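PDB 3LXQ: uncharacterized protein VP1736 from Vibrio parahaemolyticus, which is of unknown function but belongs to the sulfatase family of the alkaline phosphatase clan, with an alpha/beta fold built round a mixed beta-sheet. Local coordinates for residues A139-F144 / K190-G195; R391-V396 / I425-A430. All blocks are in the same frame, centred on the assembly; numbering follows the deposited sequence.

In the fold
Running from the N terminus, contact 1 is the earlier of the two to close, where the end of helix 133-141 meets helix 189-195. The 45 residues between the segments hold helix 165-171 and strand 175-180, a strand of the large mixed sheet. Contact 2 follows in series, neither nested in nor crossing the first: strand 394-398 is met by helix 422-441 after strands 402-409 and 414-417 have completed the small antiparallel sheet. The contact centres lie about 27 Å apart, and their nearest atoms about 11 Å. Helix 422-441 links the two regions, because farther along it Ala-435 and Ala-438 touch Phe-144, in segment 139-144 just past the touching threonines.

Contact 1: residues A139-F144 / K190-G195; sequences AVTTGF and KTFFFG
Phe-192 leads the approach of helix 189-195 to the end of helix 133-141, presenting the rim of its ring to two consecutive threonines. With CG anti to the backbone N (chi1 -180°), the ring reaches across until its CZ lies 4.0 Å from Thr-142 CG2, near the ring plane. CE2, on the same rim, stands 4.3 Å from Thr-141 OG1, a hydroxyl already hydrogen-bonded to Ile-137 O one helical turn back. While the methyl of Thr-142 meets the ring edge, its OG1 bonds to Glu-138 O and accepts from Phe-144 N at 3.0 Å, with an N-H...O angle of 154°. This is an ST turn where the backbone leaves helix 133-141, followed by Gly-143 with positive phi. Next along the second helix, Phe-193 brings CE1 to 4.4 Å from Thr-141 CG2, an oblique approach of methyl to ring. The same CE1 lies in the plane of the Phe-192 ring, at its edge. Phe-178 meets the Phe-193 ring edge-to-face, and Ile-201 of strand 200-202 and Ile-137 also touch this side chain.

Contact 2: residues R391-V396 / I425-A430; sequences RDNLVV and IDRAKA
Val-395 and Ala-428 meet where strand 394-398 lies against helix 422-441, and Val-395 gives up the most surface to the contact. With chi1 at 174° its CG1 lies anti to the backbone N, and this branch comes to 3.7 Å from Ala-428 CB; the branching carbon CB is almost as near, so the alanine methyl sits against the base of the valine as well as one of its branches. The small side chain of Ala-428 lets the two backbones come close, with 6.6 Å between Val-395 CA and Ala-428 CA. One turn earlier in the helix, Ile-425 flanks the valine more loosely, its CG1 4.8 Å from Val-395 CG2. On the side toward Asn-393 the contact becomes polar. The Arg-427 chain is extended at first and then bends at chi3 (58°), bringing NH2 to 3.8 Å from Asn-393 OD1, too far for a hydrogen bond. The oxygen lies at the guanidinium edge, with amide and guanidinium planes 48° apart, and is itself hydrogen-bonded to Thr-390 OG1. Strand 394-398 is the middle one of a five-stranded antiparallel sheet; Tyr-388 of strand 385-390 pairs with Val-395 through the backbone and also touches Ala-428 and Arg-427. Helix 422-441 rests on this sheet through Ala-428 and on helix 50-61 through another side, where Leu-56 meets Ala-430 and Lys-52 forms a salt bridge with Asp-426.

Contact 1: residues A139-F144 / K190-G195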
ATOM      1  N   ALA A 139      -1.137   5.036   1.451  1.00 23.78           N
ATOM      2  CA  ALA A 139      -0.181   4.174   2.133  1.00 23.79           C
ATOM      3  C   ALA A 139       1.077   3.910   1.340  1.00 24.29           C
ATOM      4  O   ALA A 139       2.150   3.872   1.920  1.00 25.62           O
ATOM      5  CB  ALA A 139      -0.821   2.853   2.513  1.00 22.35           C
ATOM      6  N   VAL A 140       0.964   3.689   0.029  1.00 24.77           N
ATOM      7  CA  VAL A 140       2.166   3.305  -0.737  1.00 26.12           C
ATOM      8  C   VAL A 140       2.885   4.484  -1.359  1.00 27.54           C
ATOM      9  O   VAL A 140       4.032   4.351  -1.799  1.00 29.66           O
ATOM     10  CB  VAL A 140       1.870   2.222  -1.815  1.00 26.68           C
ATOM     11  CG1 VAL A 140       1.264   0.990  -1.156  1.00 26.15           C
ATOM     12  CG2 VAL A 140       0.944   2.768  -2.930  1.00 25.94           C
ATOM     13  N   THR A 141       2.252   5.648  -1.395  1.00 27.49           N
ATOM     14  CA  THR A 141       2.960   6.811  -1.960  1.00 29.51           C
ATOM     15  C   THR A 141       3.486   7.756  -0.887  1.00 29.06           C
ATOM     16  O   THR A 141       4.431   8.512  -1.131  1.00 30.45           O
ATOM     17  CB  THR A 141       2.104   7.615  -2.953  1.00 30.81           C
ATOM     18  OG1 THR A 141       0.956   8.140  -2.284  1.00 29.66           O
ATOM     19  CG2 THR A 141       1.679   6.742  -4.107  1.00 33.21           C
ATOM     20  N   THR A 142       2.856   7.725   0.285  1.00 27.82           N
ATOM     21  CA  THR A 142       3.187   8.645   1.386  1.00 27.72           C
ATOM     22  C   THR A 142       3.550   7.944   2.703  1.00 27.00           C
ATOM     23  O   THR A 142       4.255   8.519   3.527  1.00 28.10           O
ATOM     24  CB  THR A 142       2.035   9.609   1.730  1.00 27.42           C
ATOM     25  OG1 THR A 142       1.064   8.929   2.540  1.00 25.27           O
ATOM     26  CG2 THR A 142       1.371  10.162   0.501  1.00 27.58           C
ATOM     27  N   GLY A 143       3.024   6.739   2.927  1.00 25.22           N
ATOM     28  CA  GLY A 143       3.333   6.003   4.156  1.00 23.92           C
ATOM     29  C   GLY A 143       2.571   6.534   5.345  1.00 23.75           C
ATOM     30  O   GLY A 143       2.804   6.100   6.474  1.00 23.88           O
ATOM     31  N   PHE A 144       1.637   7.455   5.079  1.00 23.78           N
ATOM     32  CA  PHE A 144       0.893   8.168   6.105  1.00 23.97           C
ATOM     33  C   PHE A 144      -0.133   7.215   6.668  1.00 22.94           C
ATOM     34  O   PHE A 144      -0.818   6.535   5.904  1.00 23.02           O
ATOM     35  CB  PHE A 144       0.197   9.384   5.481  1.00 25.31           C
ATOM     36  CG  PHE A 144      -0.324  10.406   6.481  1.00 26.56           C
ATOM     37  CD1 PHE A 144       0.523  11.010   7.407  1.00 27.62           C
ATOM     38  CD2 PHE A 144      -1.654  10.809   6.436  1.00 26.76           C
ATOM     39  CE1 PHE A 144       0.046  11.957   8.306  1.00 29.00           C
ATOM     40  CE2 PHE A 144      -2.143  11.769   7.324  1.00 27.85           C
ATOM     41  CZ  PHE A 144      -1.296  12.347   8.260  1.00 29.29           C
ATOM     42  N   LYS A 190      -5.267  12.555  -9.970  1.00 43.93           N
ATOM     43  CA  LYS A 190      -4.424  13.386 -10.834  1.00 45.57           C
ATOM     44  C   LYS A 190      -3.965  14.661 -10.139  1.00 45.53           C
ATOM     45  O   LYS A 190      -2.806  15.041 -10.241  1.00 46.37           O
ATOM     46  CB  LYS A 190      -5.151  13.753 -12.135  1.00 47.18           C
ATOM     47  CG  LYS A 190      -4.215  14.279 -13.210  1.00 51.00           C
ATOM     48  CD  LYS A 190      -4.841  15.361 -14.035  1.00 55.33           C
ATOM     49  CE  LYS A 190      -4.868  14.962 -15.493  1.00 59.01           C
ATOM     50  NZ  LYS A 190      -5.897  13.897 -15.703  1.00 59.29           N
ATOM     51  N   THR A 191      -4.894  15.319  -9.453  1.00 44.50           N
ATOM     52  CA  THR A 191      -4.619  16.567  -8.750  1.00 44.99           C
ATOM     53  C   THR A 191      -3.667  16.343  -7.581  1.00 43.56           C
ATOM     54  O   THR A 191      -2.698  17.075  -7.411  1.00 44.49           O
ATOM     55  CB  THR A 191      -5.936  17.250  -8.284  1.00 44.67           C
ATOM     56  OG1 THR A 191      -6.732  17.562  -9.434  1.00 47.08           O
ATOM     57  CG2 THR A 191      -5.663  18.543  -7.513  1.00 45.33           C
ATOM     58  N   PHE A 192      -3.931  15.316  -6.782  1.00 41.64           N
ATOM     59  CA  PHE A 192      -3.012  14.968  -5.707  1.00 40.54           C
ATOM     60  C   PHE A 192      -1.632  14.565  -6.223  1.00 41.20           C
ATOM     61  O   PHE A 192      -0.627  14.906  -5.607  1.00 41.81           O
ATOM     62  CB  PHE A 192      -3.580  13.849  -4.846  1.00 38.52           C
ATOM     63  CG  PHE A 192      -2.677  13.438  -3.709  1.00 38.54           C
ATOM     64  CD1 PHE A 192      -2.601  14.203  -2.549  1.00 36.44           C
ATOM     65  CD2 PHE A 192      -1.919  12.271  -3.790  1.00 37.78           C
ATOM     66  CE1 PHE A 192      -1.795  13.809  -1.484  1.00 36.39           C
ATOM     67  CE2 PHE A 192      -1.115  11.872  -2.718  1.00 36.50           C
ATOM     68  CZ  PHE A 192      -1.048  12.648  -1.568  1.00 34.62           C
ATOM     69  N   PHE A 193      -1.585  13.820  -7.325  1.00 41.21           N
ATOM     70  CA  PHE A 193      -0.309  13.307  -7.809  1.00 42.22           C
ATOM     71  C   PHE A 193       0.508  14.446  -8.417  1.00 44.71           C
ATOM     72  O   PHE A 193       1.688  14.587  -8.105  1.00 46.02           O
ATOM     73  CB  PHE A 193      -0.491  12.156  -8.812  1.00 41.61           C
ATOM     74  CG  PHE A 193      -0.988  10.855  -8.203  1.00 39.00           C
ATOM     75  CD1 PHE A 193      -0.718  10.516  -6.877  1.00 35.70           C
ATOM     76  CD2 PHE A 193      -1.679   9.943  -8.990  1.00 37.68           C
ATOM     77  CE1 PHE A 193      -1.163   9.301  -6.336  1.00 34.11           C
ATOM     78  CE2 PHE A 193      -2.118   8.739  -8.466  1.00 35.89           C
ATOM     79  CZ  PHE A 193      -1.853   8.415  -7.131  1.00 33.81           C
ATOM     80  N   PHE A 194      -0.137  15.267  -9.250  1.00 46.55           N
ATOM     81  CA  PHE A 194       0.492  16.441  -9.885  1.00 49.67           C
ATOM     82  C   PHE A 194       0.959  17.494  -8.888  1.00 50.19           C
ATOM     83  O   PHE A 194       2.003  18.118  -9.084  1.00 52.16           O
ATOM     84  CB  PHE A 194      -0.459  17.098 -10.905  1.00 51.12           C
ATOM     85  CG  PHE A 194      -0.211  16.696 -12.335  1.00 53.75           C
ATOM     86  CD1 PHE A 194       0.738  15.728 -12.660  1.00 55.42           C
ATOM     87  CD2 PHE A 194      -0.957  17.275 -13.361  1.00 58.08           C
ATOM     88  CE1 PHE A 194       0.963  15.353 -13.983  1.00 58.60           C
ATOM     89  CE2 PHE A 194      -0.749  16.911 -14.701  1.00 60.71           C
ATOM     90  CZ  PHE A 194       0.216  15.948 -15.014  1.00 60.97           C
ATOM     91  N   GLY A 195       0.174  17.704  -7.836  1.00 48.84           N
ATOM     92  CA  GLY A 195       0.548  18.629  -6.771  1.00 49.70           C
ATOM     93  C   GLY A 195       1.660  18.105  -5.867  1.00 49.57           C
ATOM     94  O   GLY A 195       2.264  18.877  -5.110  1.00 50.91           O
TER

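Contact 2: residues R391-V396 / I425-A430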
ATOM      1  N   ARG A 391       1.202  -9.329  17.711  1.00 42.63           N
ATOM      2  CA  ARG A 391       1.241 -10.783  17.858  1.00 46.53           C
ATOM      3  C   ARG A 391       0.535 -11.265  19.125  1.00 48.25           C
ATOM      4  O   ARG A 391       0.169 -12.435  19.231  1.00 51.14           O
ATOM      5  CB  ARG A 391       2.684 -11.279  17.830  1.00 48.65           C
ATOM      6  CG  ARG A 391       3.271 -11.404  16.440  1.00 49.42           C
ATOM      7  CD  ARG A 391       2.620 -12.537  15.656  1.00 51.69           C
ATOM      8  NE  ARG A 391       3.133 -12.609  14.291  1.00 52.66           N
ATOM      9  CZ  ARG A 391       2.747 -13.503  13.381  1.00 55.78           C
ATOM     10  NH1 ARG A 391       3.286 -13.486  12.170  1.00 55.29           N
ATOM     11  NH2 ARG A 391       1.828 -14.419  13.677  1.00 58.11           N
ATOM     12  N   ASP A 392       0.318 -10.343  20.061  1.00 46.68           N
ATOM     13  CA  ASP A 392      -0.145 -10.679  21.407  1.00 49.46           C
ATOM     14  C   ASP A 392      -1.554 -10.203  21.722  1.00 48.25           C
ATOM     15  O   ASP A 392      -2.226 -10.755  22.596  1.00 50.53           O
ATOM     16  CB  ASP A 392       0.841 -10.127  22.434  1.00 49.16           C
ATOM     17  CG  ASP A 392       2.217 -10.712  22.264  1.00 51.94           C
ATOM     18  OD1 ASP A 392       2.416 -11.886  22.638  1.00 56.60           O
ATOM     19  OD2 ASP A 392       3.094 -10.007  21.729  1.00 51.44           O
ATOM     20  N   ASN A 393      -1.996  -9.188  20.990  1.00 45.75           N
ATOM     21  CA  ASN A 393      -3.241  -8.507  21.290  1.00 44.79           C
ATOM     22  C   ASN A 393      -3.806  -7.793  20.065  1.00 42.65           C
ATOM     23  O   ASN A 393      -3.100  -7.542  19.075  1.00 41.71           O
ATOM     24  CB  ASN A 393      -3.015  -7.506  22.432  1.00 43.62           C
ATOM     25  CG  ASN A 393      -1.702  -6.743  22.281  1.00 42.75           C
ATOM     26  OD1 ASN A 393      -1.494  -6.048  21.292  1.00 41.68           O
ATOM     27  ND2 ASN A 393      -0.808  -6.890  23.255  1.00 42.83           N
ATOM     28  N   LEU A 394      -5.093  -7.479  20.143  1.00 42.53           N
ATOM     29  CA  LEU A 394      -5.737  -6.604  19.186  1.00 40.54           C
ATOM     30  C   LEU A 394      -6.595  -5.610  19.946  1.00 39.99           C
ATOM     31  O   LEU A 394      -7.472  -6.002  20.730  1.00 41.36           O
ATOM     32  CB  LEU A 394      -6.599  -7.409  18.204  1.00 41.40           C
ATOM     33  CG  LEU A 394      -7.658  -6.670  17.378  1.00 40.19           C
ATOM     34  CD1 LEU A 394      -7.044  -5.809  16.281  1.00 35.61           C
ATOM     35  CD2 LEU A 394      -8.623  -7.695  16.790  1.00 43.04           C
ATOM     36  N   VAL A 395      -6.341  -4.330  19.691  1.00 37.87           N
ATOM     37  CA  VAL A 395      -7.104  -3.247  20.300  1.00 37.79           C
ATOM     38  C   VAL A 395      -7.880  -2.493  19.243  1.00 36.95           C
ATOM     39  O   VAL A 395      -7.319  -2.042  18.239  1.00 34.87           O
ATOM     40  CB  VAL A 395      -6.211  -2.250  21.066  1.00 36.99           C
ATOM     41  CG1 VAL A 395      -7.038  -1.056  21.557  1.00 37.19           C
ATOM     42  CG2 VAL A 395      -5.501  -2.937  22.228  1.00 37.89           C
ATOM     43  N   VAL A 396      -9.177  -2.359  19.490  1.00 38.42           N
ATOM     44  CA  VAL A 396     -10.064  -1.608  18.620  1.00 38.70           C
ATOM     45  C   VAL A 396     -10.689  -0.419  19.356  1.00 39.49           C
ATOM     46  O   VAL A 396     -11.281  -0.575  20.425  1.00 40.49           O
ATOM     47  CB  VAL A 396     -11.157  -2.514  18.026  1.00 40.48           C
ATOM     48  CG1 VAL A 396     -12.153  -1.685  17.228  1.00 41.63           C
ATOM     49  CG2 VAL A 396     -10.516  -3.591  17.132  1.00 40.97           C
ATOM     50  N   ILE A 425      -3.142  -0.294  25.409  1.00 46.25           N
ATOM     51  CA  ILE A 425      -4.207   0.617  24.968  1.00 46.06           C
ATOM     52  C   ILE A 425      -3.647   1.975  24.530  1.00 44.82           C
ATOM     53  O   ILE A 425      -4.086   2.529  23.529  1.00 43.61           O
ATOM     54  CB  ILE A 425      -5.305   0.809  26.052  1.00 49.42           C
ATOM     55  CG1 ILE A 425      -6.062  -0.501  26.292  1.00 50.51           C
ATOM     56  CG2 ILE A 425      -6.296   1.907  25.641  1.00 50.11           C
ATOM     57  CD1 ILE A 425      -7.091  -0.436  27.436  1.00 53.14           C
ATOM     58  N   ASP A 426      -2.667   2.487  25.270  1.00 46.57           N
ATOM     59  CA  ASP A 426      -2.089   3.810  25.015  1.00 46.57           C
ATOM     60  C   ASP A 426      -1.290   3.864  23.718  1.00 43.07           C
ATOM     61  O   ASP A 426      -1.250   4.897  23.055  1.00 42.32           O
ATOM     62  CB  ASP A 426      -1.191   4.243  26.179  1.00 49.60           C
ATOM     63  CG  ASP A 426      -1.982   4.765  27.387  1.00 55.12           C
ATOM     64  OD1 ASP A 426      -3.224   4.615  27.417  1.00 56.29           O
ATOM     65  OD2 ASP A 426      -1.350   5.329  28.311  1.00 57.41           O
ATOM     66  N   ARG A 427      -0.633   2.759  23.376  1.00 41.73           N
ATOM     67  CA  ARG A 427       0.121   2.659  22.130  1.00 39.35           C
ATOM     68  C   ARG A 427      -0.837   2.670  20.924  1.00 36.77           C
ATOM     69  O   ARG A 427      -0.567   3.302  19.904  1.00 35.89           O
ATOM     70  CB  ARG A 427       0.985   1.394  22.129  1.00 39.13           C
ATOM     71  CG  ARG A 427       1.694   1.146  20.802  1.00 36.46           C
ATOM     72  CD  ARG A 427       2.492  -0.133  20.848  1.00 36.43           C
ATOM     73  NE  ARG A 427       1.651  -1.277  21.169  1.00 36.53           N
ATOM     74  CZ  ARG A 427       2.111  -2.474  21.515  1.00 37.79           C
ATOM     75  NH1 ARG A 427       3.417  -2.688  21.577  1.00 37.68           N
ATOM     76  NH2 ARG A 427       1.261  -3.458  21.798  1.00 39.11           N
ATOM     77  N   ALA A 428      -1.959   1.975  21.071  1.00 36.84           N
ATOM     78  CA  ALA A 428      -3.000   1.907  20.042  1.00 34.98           C
ATOM     79  C   ALA A 428      -3.655   3.274  19.848  1.00 35.06           C
ATOM     80  O   ALA A 428      -3.767   3.763  18.719  1.00 33.29           O
ATOM     81  CB  ALA A 428      -4.047   0.862  20.426  1.00 35.49           C
ATOM     82  N   LYS A 429      -4.084   3.875  20.959  1.00 37.46           N
ATOM     83  CA  LYS A 429      -4.701   5.213  20.963  1.00 38.44           C
ATOM     84  C   LYS A 429      -3.760   6.251  20.347  1.00 37.59           C
ATOM     85  O   LYS A 429      -4.157   7.024  19.462  1.00 36.78           O
ATOM     86  CB  LYS A 429      -5.146   5.608  22.390  1.00 41.53           C
ATOM     87  CG  LYS A 429      -6.098   6.802  22.474  1.00 43.16           C
ATOM     88  CD  LYS A 429      -6.623   7.009  23.903  1.00 48.72           C
ATOM     89  CE  LYS A 429      -7.179   8.429  24.105  1.00 50.93           C
ATOM     90  NZ  LYS A 429      -7.392   8.784  25.548  1.00 55.54           N
ATOM     91  N   ALA A 430      -2.503   6.241  20.786  1.00 38.22           N
ATOM     92  CA  ALA A 430      -1.497   7.169  20.269  1.00 37.46           C
ATOM     93  C   ALA A 430      -1.367   7.075  18.737  1.00 34.89           C
ATOM     94  O   ALA A 430      -1.320   8.098  18.042  1.00 34.78           O
ATOM     95  CB  ALA A 430      -0.156   6.923  20.942  1.00 38.37           C
TER